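Local coordinates for Lmo1340 protein (Listeria monocytogenes, PDB 4NLM) that is of unknown function but is probably a surface lipoprotein built around a YqgU-like six-bladed beta-propeller domain, at residues 298-306 with 316-326. Sequence-based numbering, arbitrary orientation. Where two conformers were deposited one is given.
Sequences GAKEYKLVK and TILELMDNQPI
T316 meets V305 as a non-hydrogen-bonded antiparallel pair; the K303 side chain, extended beyond CG, crosses that of T316 at about a right angle, and two waters bridge K303 NZ and T316 OG1. I317 and L318 both face L304, a classic beta bulge: I317 N donates to L304 O (2.8 Å), L318 N only weakly, and L318 O accepts L304 N (2.9 Å). I317 CD1 packs against L304 CG at 3.8 Å. E319 lies alongside K303, E319 OE1 4.9 Å from K303 NZ; one of these waters joins NZ to OE2, and Y290 OH hydrogen-bonds E319 OE1. L320 (phi and psi both 56°) and M321 both face Y302, a G1 bulge. M321 N gives Y302 O a nearly straight bond (176°); the return bond from Y302 N to M321 O, in the carbonyl plane, is bent (135°). A water links D322 OD1 to G298 O and E301 N. N323 CB makes a CH-pi contact over the Y302 ring, 3.6 Å from its centroid; Y302 OH hydrogen-bonds E264, and a water joins it to N323 ND2. I326 CD1 touches L304 CD1 (3.9 Å). Backbone bonds thus fix this propeller hairpin's register through two bulges, whereas K303 and E319 interact through water, without a direct salt bridge.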
ATOM      1  N   GLY A 298     -21.537  -1.878 -12.098  1.00 44.82           N
ATOM      2  CA  GLY A 298     -22.292  -1.096 -11.111  1.00 44.24           C
ATOM      3  C   GLY A 298     -21.365  -0.495 -10.054  1.00 32.35           C
ATOM      4  O   GLY A 298     -20.307  -1.054  -9.780  1.00 33.30           O
ATOM      5  N   ALA A 299     -21.745   0.673  -9.526  1.00 30.32           N
ATOM      6  CA  ALA A 299     -20.935   1.407  -8.546  1.00 26.51           C
ATOM      7  C   ALA A 299     -21.433   1.288  -7.104  1.00 22.74           C
ATOM      8  O   ALA A 299     -20.971   2.015  -6.241  1.00 25.06           O
ATOM      9  CB  ALA A 299     -20.862   2.874  -8.943  1.00 28.94           C
ATOM     10  N   LYS A 300     -22.377   0.385  -6.872  1.00 20.91           N
ATOM     11  CA  LYS A 300     -22.953   0.146  -5.541  1.00 19.92           C
ATOM     12  C   LYS A 300     -22.904  -1.339  -5.144  1.00 17.30           C
ATOM     13  O   LYS A 300     -23.762  -1.853  -4.431  1.00 19.71           O
ATOM     14  CB  LYS A 300     -24.410   0.650  -5.516  1.00 22.38           C
ATOM     15  CG  LYS A 300     -24.536   2.158  -5.660  1.00 25.80           C
ATOM     16  CD  LYS A 300     -25.988   2.633  -5.705  1.00 30.48           C
ATOM     17  CE  LYS A 300     -26.048   4.138  -5.913  1.00 41.43           C
ATOM     18  NZ  LYS A 300     -27.432   4.676  -5.798  1.00 52.44           N
ATOM     19  N   GLU A 301     -21.857  -2.008  -5.562  1.00 14.92           N
ATOM     20  CA  GLU A 301     -21.808  -3.435  -5.425  1.00 17.65           C
ATOM     21  C   GLU A 301     -21.152  -3.912  -4.142  1.00 11.36           C
ATOM     22  O   GLU A 301     -21.102  -5.119  -3.947  1.00 14.42           O
ATOM     23  CB  GLU A 301     -21.068  -3.910  -6.660  1.00 19.90           C
ATOM     24  CG  GLU A 301     -20.739  -5.374  -6.925  1.00 27.55           C
ATOM     25  CD  GLU A 301     -20.009  -5.525  -8.267  1.00 31.37           C
ATOM     26  OE1 GLU A 301     -19.211  -6.472  -8.453  1.00 30.64           O
ATOM     27  OE2 GLU A 301     -20.207  -4.670  -9.160  1.00 34.77           O
ATOM     28  N   TYR A 302     -20.729  -2.989  -3.269  1.00 11.57           N
ATOM     29  CA  TYR A 302     -19.946  -3.373  -2.077  1.00  9.34           C
ATOM     30  C   TYR A 302     -20.420  -2.666  -0.848  1.00 10.37           C
ATOM     31  O   TYR A 302     -21.020  -1.610  -0.907  1.00 12.23           O
ATOM     32  CB  TYR A 302     -18.459  -3.035  -2.285  1.00  9.97           C
ATOM     33  CG  TYR A 302     -17.859  -3.682  -3.494  1.00  9.50           C
ATOM     34  CD1 TYR A 302     -17.958  -3.089  -4.718  1.00 10.17           C
ATOM     35  CD2 TYR A 302     -17.236  -4.922  -3.433  1.00 10.43           C
ATOM     36  CE1 TYR A 302     -17.485  -3.689  -5.863  1.00 10.24           C
ATOM     37  CE2 TYR A 302     -16.729  -5.521  -4.589  1.00 11.55           C
ATOM     38  CZ  TYR A 302     -16.882  -4.903  -5.808  1.00 10.75           C
ATOM     39  OH  TYR A 302     -16.393  -5.502  -6.955  1.00 14.34           O
ATOM     40  N   LYS A 303     -20.051  -3.262   0.278  1.00  9.91           N
ATOM     41  CA  LYS A 303     -20.104  -2.558   1.561  1.00 10.35           C
ATOM     42  C   LYS A 303     -18.684  -2.466   2.112  1.00  9.31           C
ATOM     43  O   LYS A 303     -17.840  -3.282   1.824  1.00  9.27           O
ATOM     44  CB  LYS A 303     -21.000  -3.221   2.558  1.00 13.74           C
ATOM     45  CG  LYS A 303     -20.827  -4.675   2.672  1.00 12.32           C
ATOM     46  CD  LYS A 303     -21.697  -5.179   3.803  1.00 16.87           C
ATOM     47  CE  LYS A 303     -21.761  -6.674   3.800  1.00 19.42           C
ATOM     48  NZ  LYS A 303     -22.696  -7.116   4.888  1.00 22.20           N
ATOM     49  N   LEU A 304     -18.471  -1.399   2.851  1.00  9.83           N
ATOM     50  CA  LEU A 304     -17.205  -1.177   3.546  1.00  9.11           C
ATOM     51  C   LEU A 304     -17.389  -1.664   4.968  1.00  9.16           C
ATOM     52  O   LEU A 304     -18.257  -1.177   5.701  1.00 10.23           O
ATOM     53  CB  LEU A 304     -16.851   0.285   3.546  1.00 10.18           C
ATOM     54  CG  LEU A 304     -15.574   0.618   4.317  1.00 11.12           C
ATOM     55  CD1 LEU A 304     -14.364  -0.078   3.731  1.00 10.90           C
ATOM     56  CD2 LEU A 304     -15.387   2.119   4.307  1.00 12.11           C
ATOM     57  N   VAL A 305     -16.565  -2.616   5.372  0.50  9.91           N
ATOM     58  CA  VAL A 305     -16.671  -3.113   6.724  0.50 10.73           C
ATOM     59  C   VAL A 305     -15.382  -2.934   7.477  0.50 10.60           C
ATOM     60  O   VAL A 305     -14.305  -2.735   6.912  0.50  9.80           O
ATOM     61  CB  VAL A 305     -17.047  -4.589   6.761  0.50 12.21           C
ATOM     62  CG1 VAL A 305     -18.328  -4.827   5.983  0.50 12.26           C
ATOM     63  CG2 VAL A 305     -15.904  -5.466   6.268  0.50 12.18           C
ATOM     64  N   LYS A 306     -15.564  -2.909   8.793  1.00 10.70           N
ATOM     65  CA  LYS A 306     -14.459  -2.878   9.753  1.00 10.54           C
ATOM     66  C   LYS A 306     -14.530  -4.157  10.579  1.00 11.90           C
ATOM     67  O   LYS A 306     -15.554  -4.454  11.219  1.00 14.45           O
ATOM     68  CB  LYS A 306     -14.479  -1.606  10.607  1.00 15.20           C
ATOM     69  CG  LYS A 306     -15.487  -1.424  11.709  1.00 22.90           C
ATOM     70  CD  LYS A 306     -15.147  -0.144  12.486  1.00 26.43           C
ATOM     71  CE  LYS A 306     -16.227   0.194  13.507  1.00 33.82           C
ATOM     72  NZ  LYS A 306     -16.148   1.606  13.972  1.00 36.52           N
ATOM     73  N   THR A 316     -20.446  -2.816   9.682  1.00 11.62           N
ATOM     74  CA  THR A 316     -20.503  -2.153   8.375  1.00 10.45           C
ATOM     75  C   THR A 316     -20.443  -0.665   8.563  1.00 10.89           C
ATOM     76  O   THR A 316     -21.221  -0.090   9.319  1.00 13.56           O
ATOM     77  CB  THR A 316     -21.754  -2.541   7.577  1.00 11.04           C
ATOM     78  OG1 THR A 316     -21.689  -3.946   7.409  1.00 14.30           O
ATOM     79  CG2 THR A 316     -21.794  -1.861   6.240  1.00 11.36           C
ATOM     80  N   ILE A 317     -19.469  -0.039   7.926  0.50  9.87           N
ATOM     81  CA  ILE A 317     -19.328   1.406   7.971  0.50 10.13           C
ATOM     82  C   ILE A 317     -20.314   2.064   7.019  0.50 10.23           C
ATOM     83  O   ILE A 317     -21.048   2.967   7.398  0.50 11.45           O
ATOM     84  CB  ILE A 317     -17.904   1.799   7.599  0.50 10.32           C
ATOM     85  CG1 ILE A 317     -16.943   1.232   8.635  0.50 11.04           C
ATOM     86  CG2 ILE A 317     -17.759   3.307   7.472  0.50 11.18           C
ATOM     87  CD1 ILE A 317     -15.551   1.081   8.090  0.50  9.76           C
ATOM     88  N   LEU A 318     -20.304   1.615   5.765  1.00 10.47           N
ATOM     89  CA  LEU A 318     -21.208   2.156   4.747  1.00 11.67           C
ATOM     90  C   LEU A 318     -21.631   1.069   3.787  1.00  9.89           C
ATOM     91  O   LEU A 318     -20.830   0.225   3.380  1.00 11.73           O
ATOM     92  CB  LEU A 318     -20.559   3.309   3.976  1.00 13.98           C
ATOM     93  CG  LEU A 318     -20.423   4.662   4.662  1.00 14.66           C
ATOM     94  CD1 LEU A 318     -19.423   5.529   3.905  1.00 17.97           C
ATOM     95  CD2 LEU A 318     -21.794   5.336   4.779  1.00 16.92           C
ATOM     96  N   GLU A 319     -22.907   1.116   3.413  1.00  9.85           N
ATOM     97  CA  GLU A 319     -23.447   0.214   2.407  1.00 10.64           C
ATOM     98  C   GLU A 319     -23.429   0.857   1.012  1.00  9.58           C
ATOM     99  O   GLU A 319     -23.284   2.064   0.907  1.00 11.46           O
ATOM    100  CB  GLU A 319     -24.914  -0.097   2.735  1.00 10.60           C
ATOM    101  CG  GLU A 319     -25.150  -0.707   4.109  1.00 11.93           C
ATOM    102  CD  GLU A 319     -24.929  -2.197   4.255  1.00 12.29           C
ATOM    103  OE1 GLU A 319     -24.531  -2.904   3.328  1.00 12.19           O
ATOM    104  OE2 GLU A 319     -25.155  -2.692   5.387  1.00 13.49           O
ATOM    105  N   LEU A 320     -23.540   0.003   0.002  1.00 10.58           N
ATOM    106  CA  LEU A 320     -23.798   0.413  -1.377  1.00 11.26           C
ATOM    107  C   LEU A 320     -22.781   1.382  -1.892  1.00 12.59           C
ATOM    108  O   LEU A 320     -23.110   2.491  -2.341  1.00 16.20           O
ATOM    109  CB  LEU A 320     -25.223   0.987  -1.509  1.00 12.94           C
ATOM    110  CG  LEU A 320     -26.351   0.043  -1.061  1.00 15.77           C
ATOM    111  CD1 LEU A 320     -27.701   0.748  -1.151  1.00 19.32           C
ATOM    112  CD2 LEU A 320     -26.435  -1.260  -1.846  1.00 18.13           C
HETATM  113  N   MSE A 321     -21.517   0.941  -1.820  0.50 13.89           N
HETATM  114  CA  MSE A 321     -20.315   1.712  -2.172  0.50 16.19           C
HETATM  115  C   MSE A 321     -19.568   1.108  -3.309  0.50 12.72           C
HETATM  116  O   MSE A 321     -19.740  -0.072  -3.599  0.50 12.60           O
HETATM  117  CB  MSE A 321     -19.216   1.496  -1.112  0.50 20.18           C
HETATM  118  CG  MSE A 321     -19.718   1.866   0.237  0.50 19.17           C
HETATM  119 SE   MSE A 321     -18.367   3.079   0.872  0.50 13.77          SE
HETATM  120  CE  MSE A 321     -19.558   4.647   0.827  0.50 28.32           C
ATOM    121  N   ASP A 322     -18.685   1.896  -3.910  1.00 11.66           N
ATOM    122  CA  ASP A 322     -17.750   1.374  -4.889  1.00 11.34           C
ATOM    123  C   ASP A 322     -16.405   1.010  -4.267  1.00 10.41           C
ATOM    124  O   ASP A 322     -15.898   1.663  -3.324  1.00 11.96           O
ATOM    125  CB  ASP A 322     -17.518   2.298  -6.045  1.00 15.60           C
ATOM    126  CG  ASP A 322     -16.827   1.575  -7.215  1.00 19.65           C
ATOM    127  OD1 ASP A 322     -16.981   0.297  -7.355  1.00 21.78           O
ATOM    128  OD2 ASP A 322     -16.155   2.270  -8.009  1.00 28.09           O
ATOM    129  N   ASN A 323     -15.889  -0.106  -4.732  1.00 10.83           N
ATOM    130  CA  ASN A 323     -14.610  -0.637  -4.297  1.00 10.10           C
ATOM    131  C   ASN A 323     -13.482   0.208  -4.882  1.00  9.83           C
ATOM    132  O   ASN A 323     -13.286   0.178  -6.083  1.00 11.91           O
ATOM    133  CB  ASN A 323     -14.520  -2.073  -4.798  1.00 10.59           C
ATOM    134  CG  ASN A 323     -13.170  -2.704  -4.580  1.00  9.66           C
ATOM    135  OD1 ASN A 323     -12.686  -2.777  -3.447  1.00 10.38           O
ATOM    136  ND2 ASN A 323     -12.563  -3.196  -5.652  1.00 11.72           N
ATOM    137  N   GLN A 324     -12.768   0.962  -4.051  1.00 10.23           N
ATOM    138  CA  GLN A 324     -11.635   1.761  -4.501  1.00 10.17           C
ATOM    139  C   GLN A 324     -10.611   1.722  -3.368  1.00  9.09           C
ATOM    140  O   GLN A 324     -10.946   1.326  -2.254  1.00  9.42           O
ATOM    141  CB  GLN A 324     -12.042   3.196  -4.820  1.00 11.21           C
ATOM    142  CG  GLN A 324     -13.166   3.271  -5.853  1.00 12.84           C
ATOM    143  CD  GLN A 324     -13.526   4.673  -6.257  1.00 16.49           C
ATOM    144  OE1 GLN A 324     -12.941   5.636  -5.796  1.00 22.28           O
ATOM    145  NE2 GLN A 324     -14.480   4.783  -7.163  1.00 20.25           N
ATOM    146  N   PRO A 325      -9.372   2.133  -3.618  1.00  8.91           N
ATOM    147  CA  PRO A 325      -8.368   2.054  -2.551  1.00  8.93           C
ATOM    148  C   PRO A 325      -8.758   2.824  -1.302  1.00  8.48           C
ATOM    149  O   PRO A 325      -9.398   3.874  -1.354  1.00  9.38           O
ATOM    150  CB  PRO A 325      -7.128   2.639  -3.237  1.00 10.51           C
ATOM    151  CG  PRO A 325      -7.287   2.288  -4.678  1.00 10.62           C
ATOM    152  CD  PRO A 325      -8.753   2.509  -4.901  1.00 10.65           C
ATOM    153  N   ILE A 326      -8.261   2.300  -0.176  1.00  8.73           N
ATOM    154  CA  ILE A 326      -8.468   2.866   1.167  1.00  8.82           C
ATOM    155  C   ILE A 326      -7.179   2.784   1.973  1.00  8.33           C
ATOM    156  O   ILE A 326      -6.451   1.838   1.842  1.00  9.08           O
ATOM    157  CB  ILE A 326      -9.623   2.211   1.918  1.00  9.23           C
ATOM    158  CG1 ILE A 326      -9.567   0.677   1.819  1.00  9.68           C
ATOM    159  CG2 ILE A 326     -10.955   2.776   1.436  1.00  9.09           C
ATOM    160  CD1 ILE A 326     -10.576  -0.038   2.728  1.00  9.80           C
TER
HETATM  161  O   HOH W   1     -19.504  -1.144  -7.184  1.00 19.28           O
HETATM  162  O   HOH W   2     -14.433  -3.513  -7.943  0.50 16.17           O
HETATM  163  O   HOH W   3     -24.038  -4.965   6.755  1.00 16.64           O
HETATM  164  O   HOH W   4     -21.047  -6.510   7.254  1.00 18.63           O